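Local coordinates for transcriptional regulator ComR (Streptococcus vestibularis F0396, PDB 6HU8), which probably binds DNA as a competence regulator of the RNPP family, pairing a helix-turn-helix domain with a peptide-binding tetratricopeptide (TPR) domain, at residues N83-F88 with L121-L126; Y79-R84 with I104-N109; F158-L163 with N203-N208. All coordinates share one frame; numbering follows the deposited sequence.

Interaction 1: residues N83-F88 with L121-L126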
ATOM      1  N   ASN A  83       4.979 -11.927   3.940  1.00 42.88           N
ATOM      2  CA  ASN A  83       6.021 -11.721   2.942  1.00 47.28           C
ATOM      3  C   ASN A  83       5.724 -12.500   1.658  1.00 46.06           C
ATOM      4  O   ASN A  83       5.783 -11.937   0.570  1.00 48.44           O
ATOM      5  CB  ASN A  83       7.394 -12.115   3.508  1.00 54.33           C
ATOM      6  CG  ASN A  83       8.548 -11.736   2.582  1.00 53.41           C
ATOM      7  OD1 ASN A  83       8.791 -10.558   2.330  1.00 49.61           O
ATOM      8  ND2 ASN A  83       9.277 -12.737   2.092  1.00 53.45           N
ATOM      9  N   ARG A  84       5.390 -13.783   1.785  1.00 47.56           N
ATOM     10  CA  ARG A  84       5.055 -14.593   0.609  1.00 50.47           C
ATOM     11  C   ARG A  84       3.859 -14.017  -0.150  1.00 49.75           C
ATOM     12  O   ARG A  84       3.883 -13.926  -1.384  1.00 51.20           O
ATOM     13  CB  ARG A  84       4.767 -16.043   1.010  1.00 51.23           C
ATOM     14  CG  ARG A  84       6.014 -16.861   1.322  1.00 55.85           C
ATOM     15  CD  ARG A  84       5.661 -18.277   1.764  1.00 54.03           C
ATOM     16  NE  ARG A  84       6.501 -18.709   2.878  1.00 57.62           N
ATOM     17  CZ  ARG A  84       6.028 -19.118   4.051  1.00 57.60           C
ATOM     18  NH1 ARG A  84       6.858 -19.484   5.024  1.00 62.24           N
ATOM     19  NH2 ARG A  84       4.718 -19.161   4.254  1.00 59.96           N
ATOM     20  N   LEU A  85       2.827 -13.626   0.598  1.00 47.00           N
ATOM     21  CA  LEU A  85       1.612 -13.010   0.051  1.00 48.44           C
ATOM     22  C   LEU A  85       1.879 -11.756  -0.793  1.00 46.81           C
ATOM     23  O   LEU A  85       1.393 -11.637  -1.917  1.00 50.99           O
ATOM     24  CB  LEU A  85       0.644 -12.657   1.203  1.00 46.34           C
ATOM     25  CG  LEU A  85      -0.439 -11.611   0.906  1.00 47.65           C
ATOM     26  CD1 LEU A  85      -1.370 -12.104  -0.184  1.00 52.88           C
ATOM     27  CD2 LEU A  85      -1.248 -11.216   2.156  1.00 46.52           C
ATOM     28  N   ILE A  86       2.635 -10.817  -0.238  1.00 45.72           N
ATOM     29  CA  ILE A  86       2.894  -9.538  -0.888  1.00 43.78           C
ATOM     30  C   ILE A  86       3.773  -9.695  -2.126  1.00 46.12           C
ATOM     31  O   ILE A  86       3.642  -8.934  -3.087  1.00 50.15           O
ATOM     32  CB  ILE A  86       3.551  -8.552   0.099  1.00 41.30           C
ATOM     33  CG1 ILE A  86       2.603  -8.282   1.274  1.00 45.55           C
ATOM     34  CG2 ILE A  86       3.939  -7.241  -0.595  1.00 39.60           C
ATOM     35  CD1 ILE A  86       3.012  -7.128   2.141  1.00 48.34           C
ATOM     36  N   LYS A  87       4.649 -10.699  -2.092  1.00 48.62           N
ATOM     37  CA  LYS A  87       5.589 -11.001  -3.181  1.00 53.43           C
ATOM     38  C   LYS A  87       4.910 -11.685  -4.373  1.00 58.21           C
ATOM     39  O   LYS A  87       5.452 -11.716  -5.478  1.00 63.98           O
ATOM     40  CB  LYS A  87       6.728 -11.891  -2.663  1.00 48.65           C
ATOM     41  CG  LYS A  87       7.935 -11.121  -2.167  1.00 49.37           C
ATOM     42  CD  LYS A  87       8.792 -11.954  -1.218  1.00 53.41           C
ATOM     43  CE  LYS A  87       9.340 -13.208  -1.870  1.00 55.14           C
ATOM     44  NZ  LYS A  87      10.280 -13.873  -0.926  1.00 54.83           N
ATOM     45  N   PHE A  88       3.725 -12.236  -4.128  1.00 57.22           N
ATOM     46  CA  PHE A  88       2.960 -13.000  -5.112  1.00 57.79           C
ATOM     47  C   PHE A  88       2.324 -12.095  -6.188  1.00 60.06           C
ATOM     48  O   PHE A  88       1.402 -11.328  -5.890  1.00 56.20           O
ATOM     49  CB  PHE A  88       1.884 -13.802  -4.363  1.00 59.75           C
ATOM     50  CG  PHE A  88       1.256 -14.906  -5.163  1.00 62.85           C
ATOM     51  CD1 PHE A  88       0.297 -14.632  -6.125  1.00 61.63           C
ATOM     52  CD2 PHE A  88       1.597 -16.227  -4.922  1.00 66.63           C
ATOM     53  CE1 PHE A  88      -0.288 -15.652  -6.853  1.00 63.81           C
ATOM     54  CE2 PHE A  88       1.012 -17.253  -5.644  1.00 69.29           C
ATOM     55  CZ  PHE A  88       0.068 -16.962  -6.614  1.00 68.21           C
ATOM     56  N   LEU A 121      -5.599  -3.935   8.560  1.00 35.68           N
ATOM     57  CA  LEU A 121      -5.962  -3.070   7.422  1.00 35.14           C
ATOM     58  C   LEU A 121      -5.213  -3.475   6.155  1.00 36.27           C
ATOM     59  O   LEU A 121      -5.769  -3.453   5.053  1.00 39.54           O
ATOM     60  CB  LEU A 121      -5.679  -1.597   7.720  1.00 37.37           C
ATOM     61  CG  LEU A 121      -5.946  -0.680   6.504  1.00 37.19           C
ATOM     62  CD1 LEU A 121      -7.445  -0.583   6.242  1.00 35.63           C
ATOM     63  CD2 LEU A 121      -5.343   0.707   6.696  1.00 34.86           C
ATOM     64  N   THR A 122      -3.943  -3.844   6.308  1.00 37.24           N
ATOM     65  CA  THR A 122      -3.160  -4.301   5.167  1.00 36.51           C
ATOM     66  C   THR A 122      -3.861  -5.462   4.472  1.00 41.16           C
ATOM     67  O   THR A 122      -3.912  -5.522   3.232  1.00 41.43           O
ATOM     68  CB  THR A 122      -1.729  -4.717   5.585  1.00 41.57           C
ATOM     69  OG1 THR A 122      -0.916  -3.539   5.702  1.00 42.94           O
ATOM     70  CG2 THR A 122      -1.109  -5.628   4.541  1.00 46.91           C
ATOM     71  N   LEU A 123      -4.421  -6.374   5.264  1.00 36.46           N
ATOM     72  CA  LEU A 123      -5.113  -7.523   4.694  1.00 38.70           C
ATOM     73  C   LEU A 123      -6.390  -7.078   3.978  1.00 39.37           C
ATOM     74  O   LEU A 123      -6.678  -7.530   2.874  1.00 38.98           O
ATOM     75  CB  LEU A 123      -5.425  -8.550   5.777  1.00 38.86           C
ATOM     76  CG  LEU A 123      -4.179  -9.182   6.416  1.00 36.84           C
ATOM     77  CD1 LEU A 123      -4.542 -10.213   7.492  1.00 35.46           C
ATOM     78  CD2 LEU A 123      -3.279  -9.802   5.351  1.00 42.20           C
ATOM     79  N   ASP A 124      -7.149  -6.187   4.614  1.00 37.98           N
ATOM     80  CA  ASP A 124      -8.359  -5.647   4.010  1.00 38.99           C
ATOM     81  C   ASP A 124      -8.069  -4.932   2.681  1.00 42.87           C
ATOM     82  O   ASP A 124      -8.825  -5.086   1.721  1.00 45.46           O
ATOM     83  CB  ASP A 124      -9.048  -4.679   4.973  1.00 40.44           C
ATOM     84  CG  ASP A 124      -9.850  -5.392   6.053  1.00 43.32           C
ATOM     85  OD1 ASP A 124     -10.353  -6.510   5.806  1.00 42.72           O
ATOM     86  OD2 ASP A 124      -9.991  -4.815   7.148  1.00 50.01           O
ATOM     87  N   ILE A 125      -6.993  -4.142   2.639  1.00 40.76           N
ATOM     88  CA  ILE A 125      -6.636  -3.383   1.436  1.00 41.70           C
ATOM     89  C   ILE A 125      -6.315  -4.297   0.258  1.00 42.59           C
ATOM     90  O   ILE A 125      -6.859  -4.129  -0.829  1.00 46.21           O
ATOM     91  CB  ILE A 125      -5.417  -2.459   1.670  1.00 41.75           C
ATOM     92  CG1 ILE A 125      -5.795  -1.273   2.550  1.00 34.69           C
ATOM     93  CG2 ILE A 125      -4.840  -1.957   0.332  1.00 39.66           C
ATOM     94  CD1 ILE A 125      -4.598  -0.413   2.934  1.00 37.46           C
ATOM     95  N   LEU A 126      -5.414  -5.248   0.469  1.00 44.93           N
ATOM     96  CA  LEU A 126      -5.086  -6.228  -0.553  1.00 46.53           C
ATOM     97  C   LEU A 126      -6.338  -6.926  -1.061  1.00 49.90           C
ATOM     98  O   LEU A 126      -6.515  -7.112  -2.267  1.00 47.73           O
ATOM     99  CB  LEU A 126      -4.101  -7.265  -0.004  1.00 44.46           C
ATOM    100  CG  LEU A 126      -2.697  -6.745   0.283  1.00 45.35           C
ATOM    101  CD1 LEU A 126      -1.913  -7.766   1.084  1.00 44.37           C
ATOM    102  CD2 LEU A 126      -1.992  -6.429  -1.027  1.00 46.32           C
TER

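Interaction 2: residues Y79-R84 with I104-N109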
ATOM      1  N   TYR A  79       4.788 -13.095   9.657  1.00 42.76           N
ATOM      2  CA  TYR A  79       5.593 -12.277   8.770  1.00 44.43           C
ATOM      3  C   TYR A  79       6.036 -13.058   7.545  1.00 44.54           C
ATOM      4  O   TYR A  79       6.113 -12.501   6.470  1.00 43.99           O
ATOM      5  CB  TYR A  79       6.801 -11.708   9.510  1.00 46.33           C
ATOM      6  CG  TYR A  79       6.407 -10.681  10.531  1.00 45.59           C
ATOM      7  CD1 TYR A  79       5.871  -9.463  10.134  1.00 50.25           C
ATOM      8  CD2 TYR A  79       6.545 -10.933  11.894  1.00 47.28           C
ATOM      9  CE1 TYR A  79       5.497  -8.519  11.057  1.00 47.96           C
ATOM     10  CE2 TYR A  79       6.173  -9.992  12.828  1.00 48.68           C
ATOM     11  CZ  TYR A  79       5.647  -8.786  12.404  1.00 53.74           C
ATOM     12  OH  TYR A  79       5.272  -7.840  13.326  1.00 52.82           O
ATOM     13  N   GLU A  80       6.310 -14.350   7.699  1.00 47.03           N
ATOM     14  CA  GLU A  80       6.724 -15.160   6.555  1.00 46.34           C
ATOM     15  C   GLU A  80       5.596 -15.280   5.545  1.00 45.38           C
ATOM     16  O   GLU A  80       5.819 -15.168   4.338  1.00 44.78           O
ATOM     17  CB  GLU A  80       7.169 -16.558   7.003  1.00 47.82           C
ATOM     18  CG  GLU A  80       8.424 -16.568   7.857  1.00 53.08           C
ATOM     19  CD  GLU A  80       8.645 -17.906   8.560  1.00 59.16           C
ATOM     20  OE1 GLU A  80       8.147 -18.938   8.050  1.00 61.70           O
ATOM     21  OE2 GLU A  80       9.295 -17.922   9.629  1.00 54.61           O
ATOM     22  N   MET A  81       4.383 -15.506   6.041  1.00 42.46           N
ATOM     23  CA  MET A  81       3.227 -15.644   5.159  1.00 45.65           C
ATOM     24  C   MET A  81       2.817 -14.309   4.544  1.00 48.16           C
ATOM     25  O   MET A  81       2.404 -14.260   3.381  1.00 48.37           O
ATOM     26  CB  MET A  81       2.050 -16.255   5.910  1.00 48.45           C
ATOM     27  CG  MET A  81       2.312 -17.673   6.376  1.00 48.10           C
ATOM     28  SD  MET A  81       0.944 -18.346   7.327  1.00 56.41           S
ATOM     29  CE  MET A  81      -0.340 -18.419   6.085  1.00 49.51           C
ATOM     30  N   LYS A  82       2.934 -13.230   5.315  1.00 43.57           N
ATOM     31  CA  LYS A  82       2.708 -11.891   4.773  1.00 44.30           C
ATOM     32  C   LYS A  82       3.721 -11.596   3.678  1.00 45.37           C
ATOM     33  O   LYS A  82       3.367 -11.089   2.604  1.00 42.48           O
ATOM     34  CB  LYS A  82       2.787 -10.821   5.867  1.00 44.20           C
ATOM     35  CG  LYS A  82       2.534  -9.384   5.375  1.00 40.53           C
ATOM     36  CD  LYS A  82       2.744  -8.353   6.517  1.00 42.00           C
ATOM     37  CE  LYS A  82       2.545  -6.899   6.052  1.00 47.38           C
ATOM     38  NZ  LYS A  82       2.882  -5.895   7.127  1.00 40.72           N
ATOM     39  N   ASN A  83       4.979 -11.927   3.940  1.00 42.88           N
ATOM     40  CA  ASN A  83       6.021 -11.721   2.942  1.00 47.28           C
ATOM     41  C   ASN A  83       5.724 -12.500   1.658  1.00 46.06           C
ATOM     42  O   ASN A  83       5.783 -11.937   0.570  1.00 48.44           O
ATOM     43  CB  ASN A  83       7.394 -12.115   3.508  1.00 54.33           C
ATOM     44  CG  ASN A  83       8.548 -11.736   2.582  1.00 53.41           C
ATOM     45  OD1 ASN A  83       8.791 -10.558   2.330  1.00 49.61           O
ATOM     46  ND2 ASN A  83       9.277 -12.737   2.092  1.00 53.45           N
ATOM     47  N   ARG A  84       5.390 -13.783   1.785  1.00 47.56           N
ATOM     48  CA  ARG A  84       5.055 -14.593   0.609  1.00 50.47           C
ATOM     49  C   ARG A  84       3.859 -14.017  -0.150  1.00 49.75           C
ATOM     50  O   ARG A  84       3.883 -13.926  -1.384  1.00 51.20           O
ATOM     51  CB  ARG A  84       4.767 -16.043   1.010  1.00 51.23           C
ATOM     52  CG  ARG A  84       6.014 -16.861   1.322  1.00 55.85           C
ATOM     53  CD  ARG A  84       5.661 -18.277   1.764  1.00 54.03           C
ATOM     54  NE  ARG A  84       6.501 -18.709   2.878  1.00 57.62           N
ATOM     55  CZ  ARG A  84       6.028 -19.118   4.051  1.00 57.60           C
ATOM     56  NH1 ARG A  84       6.858 -19.484   5.024  1.00 62.24           N
ATOM     57  NH2 ARG A  84       4.718 -19.161   4.254  1.00 59.96           N
ATOM     58  N   ILE A 104      -4.574 -14.598   1.542  1.00 48.76           N
ATOM     59  CA  ILE A 104      -5.032 -13.563   2.454  1.00 48.99           C
ATOM     60  C   ILE A 104      -5.998 -14.139   3.461  1.00 44.76           C
ATOM     61  O   ILE A 104      -5.870 -13.908   4.655  1.00 46.44           O
ATOM     62  CB  ILE A 104      -5.719 -12.407   1.696  1.00 47.54           C
ATOM     63  CG1 ILE A 104      -4.713 -11.709   0.781  1.00 43.06           C
ATOM     64  CG2 ILE A 104      -6.375 -11.402   2.682  1.00 40.32           C
ATOM     65  CD1 ILE A 104      -5.354 -10.938  -0.334  1.00 42.82           C
ATOM     66  N   GLU A 105      -6.979 -14.884   2.964  1.00 48.79           N
ATOM     67  CA  GLU A 105      -7.968 -15.519   3.824  1.00 47.69           C
ATOM     68  C   GLU A 105      -7.311 -16.426   4.850  1.00 48.71           C
ATOM     69  O   GLU A 105      -7.689 -16.449   6.034  1.00 44.93           O
ATOM     70  CB  GLU A 105      -8.962 -16.311   2.981  1.00 51.05           C
ATOM     71  CG  GLU A 105      -9.934 -17.142   3.787  1.00 52.75           C
ATOM     72  CD  GLU A 105     -11.008 -17.760   2.913  1.00 62.97           C
ATOM     73  OE1 GLU A 105     -11.584 -17.031   2.076  1.00 64.06           O
ATOM     74  OE2 GLU A 105     -11.270 -18.974   3.053  1.00 63.67           O
ATOM     75  N   ASP A 106      -6.303 -17.154   4.383  1.00 46.11           N
ATOM     76  CA  ASP A 106      -5.571 -18.104   5.199  1.00 50.66           C
ATOM     77  C   ASP A 106      -4.839 -17.388   6.345  1.00 48.42           C
ATOM     78  O   ASP A 106      -4.980 -17.749   7.517  1.00 47.03           O
ATOM     79  CB  ASP A 106      -4.591 -18.877   4.308  1.00 51.13           C
ATOM     80  CG  ASP A 106      -4.053 -20.125   4.970  1.00 58.69           C
ATOM     81  OD1 ASP A 106      -4.518 -20.461   6.082  1.00 59.82           O
ATOM     82  OD2 ASP A 106      -3.166 -20.772   4.366  1.00 61.61           O
ATOM     83  N   VAL A 107      -4.063 -16.368   5.989  1.00 46.97           N
ATOM     84  CA  VAL A 107      -3.321 -15.581   6.968  1.00 47.27           C
ATOM     85  C   VAL A 107      -4.259 -14.941   7.984  1.00 43.63           C
ATOM     86  O   VAL A 107      -3.987 -14.971   9.182  1.00 44.36           O
ATOM     87  CB  VAL A 107      -2.494 -14.468   6.300  1.00 50.46           C
ATOM     88  CG1 VAL A 107      -1.813 -13.618   7.357  1.00 49.03           C
ATOM     89  CG2 VAL A 107      -1.467 -15.059   5.333  1.00 50.62           C
ATOM     90  N   TYR A 108      -5.359 -14.365   7.507  1.00 42.96           N
ATOM     91  CA  TYR A 108      -6.320 -13.745   8.405  1.00 42.53           C
ATOM     92  C   TYR A 108      -6.858 -14.785   9.394  1.00 46.56           C
ATOM     93  O   TYR A 108      -6.858 -14.562  10.593  1.00 43.48           O
ATOM     94  CB  TYR A 108      -7.473 -13.092   7.633  1.00 42.58           C
ATOM     95  CG  TYR A 108      -8.565 -12.529   8.535  1.00 44.83           C
ATOM     96  CD1 TYR A 108      -8.504 -11.223   9.018  1.00 40.27           C
ATOM     97  CD2 TYR A 108      -9.654 -13.306   8.898  1.00 47.18           C
ATOM     98  CE1 TYR A 108      -9.504 -10.712   9.827  1.00 43.02           C
ATOM     99  CE2 TYR A 108     -10.643 -12.815   9.707  1.00 45.00           C
ATOM    100  CZ  TYR A 108     -10.568 -11.520  10.173  1.00 47.57           C
ATOM    101  OH  TYR A 108     -11.571 -11.053  10.985  1.00 43.50           O
ATOM    102  N   ASN A 109      -7.291 -15.933   8.886  1.00 48.46           N
ATOM    103  CA  ASN A 109      -7.830 -16.983   9.743  1.00 46.53           C
ATOM    104  C   ASN A 109      -6.844 -17.466  10.803  1.00 46.57           C
ATOM    105  O   ASN A 109      -7.235 -17.788  11.930  1.00 47.62           O
ATOM    106  CB  ASN A 109      -8.284 -18.162   8.887  1.00 46.78           C
ATOM    107  CG  ASN A 109      -9.560 -17.866   8.136  1.00 51.44           C
ATOM    108  OD1 ASN A 109     -10.400 -17.082   8.595  1.00 50.26           O
ATOM    109  ND2 ASN A 109      -9.724 -18.497   6.981  1.00 48.90           N
TER

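Interaction 3: residues F158-L163 with N203-N208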
ATOM      1  N   PHE A 158       8.581   5.664   4.009  1.00 45.68           N
ATOM      2  CA  PHE A 158       7.410   4.779   3.983  1.00 41.75           C
ATOM      3  C   PHE A 158       7.800   3.330   4.245  1.00 43.40           C
ATOM      4  O   PHE A 158       8.770   2.852   3.678  1.00 41.36           O
ATOM      5  CB  PHE A 158       6.701   4.843   2.616  1.00 42.00           C
ATOM      6  CG  PHE A 158       6.104   6.187   2.277  1.00 42.89           C
ATOM      7  CD1 PHE A 158       5.499   6.961   3.249  1.00 43.66           C
ATOM      8  CD2 PHE A 158       6.148   6.663   0.974  1.00 43.15           C
ATOM      9  CE1 PHE A 158       4.950   8.191   2.937  1.00 43.05           C
ATOM     10  CE2 PHE A 158       5.593   7.894   0.648  1.00 45.33           C
ATOM     11  CZ  PHE A 158       4.991   8.658   1.635  1.00 42.80           C
ATOM     12  N   SER A 159       7.025   2.642   5.076  1.00 37.18           N
ATOM     13  CA  SER A 159       7.150   1.206   5.265  1.00 40.32           C
ATOM     14  C   SER A 159       6.314   0.470   4.229  1.00 41.44           C
ATOM     15  O   SER A 159       5.571   1.087   3.464  1.00 36.39           O
ATOM     16  CB  SER A 159       6.682   0.804   6.664  1.00 40.91           C
ATOM     17  OG  SER A 159       5.300   1.133   6.829  1.00 40.31           O
ATOM     18  N   THR A 160       6.386  -0.855   4.246  1.00 37.42           N
ATOM     19  CA  THR A 160       5.555  -1.649   3.353  1.00 41.38           C
ATOM     20  C   THR A 160       4.088  -1.398   3.656  1.00 38.49           C
ATOM     21  O   THR A 160       3.313  -1.143   2.727  1.00 38.93           O
ATOM     22  CB  THR A 160       5.863  -3.152   3.451  1.00 39.50           C
ATOM     23  OG1 THR A 160       7.246  -3.362   3.174  1.00 41.49           O
ATOM     24  CG2 THR A 160       5.044  -3.926   2.425  1.00 42.36           C
ATOM     25  N   ASN A 161       3.696  -1.422   4.936  1.00 37.93           N
ATOM     26  CA  ASN A 161       2.307  -1.101   5.274  1.00 36.46           C
ATOM     27  C   ASN A 161       1.920   0.298   4.786  1.00 35.38           C
ATOM     28  O   ASN A 161       0.810   0.492   4.276  1.00 35.87           O
ATOM     29  CB  ASN A 161       2.033  -1.194   6.792  1.00 38.46           C
ATOM     30  CG  ASN A 161       2.038  -2.617   7.302  1.00 38.69           C
ATOM     31  OD1 ASN A 161       1.949  -3.572   6.527  1.00 39.82           O
ATOM     32  ND2 ASN A 161       2.134  -2.767   8.617  1.00 37.50           N
ATOM     33  N   ASP A 162       2.816   1.269   4.954  1.00 32.58           N
ATOM     34  CA  ASP A 162       2.556   2.631   4.456  1.00 38.05           C
ATOM     35  C   ASP A 162       2.283   2.628   2.947  1.00 38.60           C
ATOM     36  O   ASP A 162       1.347   3.286   2.461  1.00 36.84           O
ATOM     37  CB  ASP A 162       3.739   3.565   4.732  1.00 37.94           C
ATOM     38  CG  ASP A 162       3.950   3.837   6.204  1.00 41.51           C
ATOM     39  OD1 ASP A 162       2.993   3.673   6.995  1.00 40.67           O
ATOM     40  OD2 ASP A 162       5.086   4.228   6.559  1.00 41.34           O
ATOM     41  N   LEU A 163       3.121   1.892   2.213  1.00 36.62           N
ATOM     42  CA  LEU A 163       2.991   1.787   0.760  1.00 38.01           C
ATOM     43  C   LEU A 163       1.657   1.181   0.377  1.00 37.07           C
ATOM     44  O   LEU A 163       1.076   1.552  -0.643  1.00 36.74           O
ATOM     45  CB  LEU A 163       4.128   0.955   0.164  1.00 37.36           C
ATOM     46  CG  LEU A 163       5.507   1.616   0.195  1.00 38.47           C
ATOM     47  CD1 LEU A 163       6.499   0.719  -0.499  1.00 39.65           C
ATOM     48  CD2 LEU A 163       5.491   2.987  -0.458  1.00 43.02           C
ATOM     49  N   ASN A 203       9.701  -3.784  -2.554  1.00 41.86           N
ATOM     50  CA  ASN A 203       9.823  -3.278  -3.912  1.00 40.60           C
ATOM     51  C   ASN A 203       8.589  -3.597  -4.741  1.00 41.45           C
ATOM     52  O   ASN A 203       8.237  -2.834  -5.634  1.00 41.81           O
ATOM     53  CB  ASN A 203      11.070  -3.835  -4.583  1.00 41.36           C
ATOM     54  CG  ASN A 203      12.336  -3.284  -3.980  1.00 45.75           C
ATOM     55  OD1 ASN A 203      12.304  -2.286  -3.263  1.00 49.77           O
ATOM     56  ND2 ASN A 203      13.457  -3.927  -4.258  1.00 48.51           N
ATOM     57  N   ILE A 204       7.916  -4.706  -4.450  1.00 38.55           N
ATOM     58  CA  ILE A 204       6.683  -5.000  -5.176  1.00 41.66           C
ATOM     59  C   ILE A 204       5.580  -4.000  -4.792  1.00 42.40           C
ATOM     60  O   ILE A 204       4.853  -3.517  -5.658  1.00 39.50           O
ATOM     61  CB  ILE A 204       6.217  -6.435  -4.931  1.00 43.21           C
ATOM     62  CG1 ILE A 204       7.173  -7.390  -5.654  1.00 49.80           C
ATOM     63  CG2 ILE A 204       4.836  -6.643  -5.477  1.00 42.71           C
ATOM     64  CD1 ILE A 204       6.711  -8.832  -5.714  1.00 52.42           C
ATOM     65  N   ALA A 205       5.463  -3.682  -3.503  1.00 37.93           N
ATOM     66  CA  ALA A 205       4.479  -2.697  -3.069  1.00 38.91           C
ATOM     67  C   ALA A 205       4.829  -1.346  -3.657  1.00 38.08           C
ATOM     68  O   ALA A 205       3.955  -0.619  -4.121  1.00 36.78           O
ATOM     69  CB  ALA A 205       4.402  -2.623  -1.531  1.00 31.52           C
ATOM     70  N   LEU A 206       6.109  -1.004  -3.642  1.00 36.47           N
ATOM     71  CA  LEU A 206       6.536   0.278  -4.201  1.00 38.46           C
ATOM     72  C   LEU A 206       6.313   0.318  -5.717  1.00 42.71           C
ATOM     73  O   LEU A 206       5.862   1.337  -6.282  1.00 36.38           O
ATOM     74  CB  LEU A 206       8.008   0.534  -3.861  1.00 38.40           C
ATOM     75  CG  LEU A 206       8.656   1.779  -4.468  1.00 43.68           C
ATOM     76  CD1 LEU A 206       8.055   3.049  -3.884  1.00 44.53           C
ATOM     77  CD2 LEU A 206      10.179   1.753  -4.307  1.00 44.46           C
ATOM     78  N   PHE A 207       6.616  -0.796  -6.378  1.00 39.12           N
ATOM     79  CA  PHE A 207       6.419  -0.873  -7.814  1.00 38.81           C
ATOM     80  C   PHE A 207       4.939  -0.664  -8.162  1.00 38.89           C
ATOM     81  O   PHE A 207       4.607   0.078  -9.087  1.00 41.96           O
ATOM     82  CB  PHE A 207       6.909  -2.216  -8.362  1.00 41.37           C
ATOM     83  CG  PHE A 207       6.765  -2.340  -9.847  1.00 36.61           C
ATOM     84  CD1 PHE A 207       7.746  -1.846 -10.685  1.00 39.50           C
ATOM     85  CD2 PHE A 207       5.639  -2.926 -10.404  1.00 37.53           C
ATOM     86  CE1 PHE A 207       7.614  -1.941 -12.071  1.00 42.44           C
ATOM     87  CE2 PHE A 207       5.491  -3.019 -11.776  1.00 38.55           C
ATOM     88  CZ  PHE A 207       6.476  -2.521 -12.615  1.00 43.18           C
ATOM     89  N   ASN A 208       4.053  -1.313  -7.415  1.00 38.13           N
ATOM     90  CA  ASN A 208       2.624  -1.216  -7.692  1.00 39.84           C
ATOM     91  C   ASN A 208       2.070   0.189  -7.416  1.00 40.49           C
ATOM     92  O   ASN A 208       1.156   0.653  -8.100  1.00 38.27           O
ATOM     93  CB  ASN A 208       1.869  -2.264  -6.871  1.00 39.49           C
ATOM     94  CG  ASN A 208       2.015  -3.656  -7.448  1.00 44.49           C
ATOM     95  OD1 ASN A 208       2.179  -3.811  -8.659  1.00 45.54           O
ATOM     96  ND2 ASN A 208       1.961  -4.675  -6.593  1.00 42.42           N
TER

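Interaction 1: residues N83-F88 with L121-L126
L85 carries the contact from helix 76-87, sending its CD2 methyl toward two leucines of helix 117-131. Its CG lies anti to the backbone N (chi1 160°), an orientation that carries the isobutyl group toward helix 117-131. L85 and L126 meet tip to tip: CD2 of L85 lies 3.7 Å from CD1 of L126, and the same L126 methyl is 4.1 Å from CG of L85. L123 comes in at a slant, its CD2 4.0 Å from CD2 of L85, so that one L85 methyl is shared by two partners spaced three residues apart along the facing helix. I86, the next residue along, leaves the helix on a different flank; only the end of its side chain draws near L121-L126, and its side chain also touches T160 and L164 of helix 160-173. K87 turns to D200 and A201 of helix 200-219. The backbone O of F88 accepts a hydrogen bond from K100 NZ of helix 94-111. The leucine cluster is extended by helix 94-111, whose I104 touches both L85 and L126. Helix 76-87 lies in the TPR domain against helices 94-111 and 117-131, and also touches helix 160-173 through I86 and helix 200-219 through N83 and K87.

Interaction 2: residues Y79-R84 with I104-N109
M81 and V107 mark the closest backbone approach of the two helical segments, their CA atoms 6.8 Å apart, and both direct their CB atoms toward the opposing helix. The two side chains slide past one another in opposite directions rather than meeting end on. M81 leaves its helix with CG anti to the carbonyl carbon and then bends at its last torsion (chi3 66°), which folds the terminal methyl round toward V107. As a result CG2 of V107 is touched at two points of the same side chain, by M81 CE at 3.6 Å and near the root of the chain by M81 CB at 3.8 Å. D106, one residue before V107, stands at the border of the contact and crosses the methionine at about a right angle. Its OD2 is 4.1 Å from M81 CE, while its OD1 turns along its own helix to accept a hydrogen bond from Q110 NE2. Q110 and F111 of helix 94-111 also touch M81, and V107 reaches back to Y78 on helix 76-87. The neighbouring K82 takes another course: its fully extended chain carries NZ away from helix 94-111 to a salt bridge with E119 and a hydrogen bond with N161. Successive helices of the TPR domain, 76-87 and 94-111, are joined here by a thioether methyl and a valine methyl, with a carboxylate beside them. Because the CE methyl offers that carboxylate no strong donor, the attraction between these two segments is essentially van der Waals in character, and the hydrogen bond made by D106 OD1 runs to Q110 of its own helix, not across the contact.

Interaction 3: residues F158-L163 with N203-N208
D162 OD2 accepts the backbone N-H of S159 at an N-to-OD2 distance of 2.9 Å, in a bond that is almost straight (174°) but meets the carboxylate from 39° above its plane. The exchange is mutual, for the backbone N of D162 donates to S159 OG across 3.1 Å. Together the two bonds form a capping box, with S159 as N-cap of helix 160-173. The other carboxylate oxygen of D162, OD1, forms a salt bridge with K155 NZ, so each carboxylate oxygen has a partner of its own, and the negative charge of the group at the helix N-terminus probably interacts favourably with the helix dipole. One turn into this capped helix, L163 faces helix 200-219. The backbones come closest between L163 and A205, whose CA atoms are 6.1 Å apart, and the small alanine side chain permits that approach. This is close helix-to-helix packing in the interior of the all-helical TPR domain. L163 CB rests on A205 CB at 4.0 Å; with CG anti to the carbonyl carbon (chi1 -70°), the branched end extends on to L206. CD1 of L163 then settles against the start of L206, 3.6 Å from its backbone N and 3.7 Å from its CB. The leucine chains run obliquely to each other, and the L206 side chain also touches V191 of helix 181-192 and V236 of helix 226-240. At the capped end, T160 CG2 adds a looser touch on A205 CB at 4.2 Å, and both T160 and L163 also lie against Y202.

Overall arrangement
Interactions 1 and 2 both start from helix 76-87 but use L85 and M81 respectively, one turn apart on much the same face of it, and they touch each other through I104, which packs on L85. Interaction 1 is buried and purely aliphatic, whereas interaction 2, farther from the centre of the chain, is partly buried and has a carboxylate at its margin. Interaction 3 is the most central of the three and the only one with a capped helix start beside its apolar core. N161 on the capped helix ties both others to interaction 3, by a hydrogen bond from K82 and a weak one from T122, within the TPR domain.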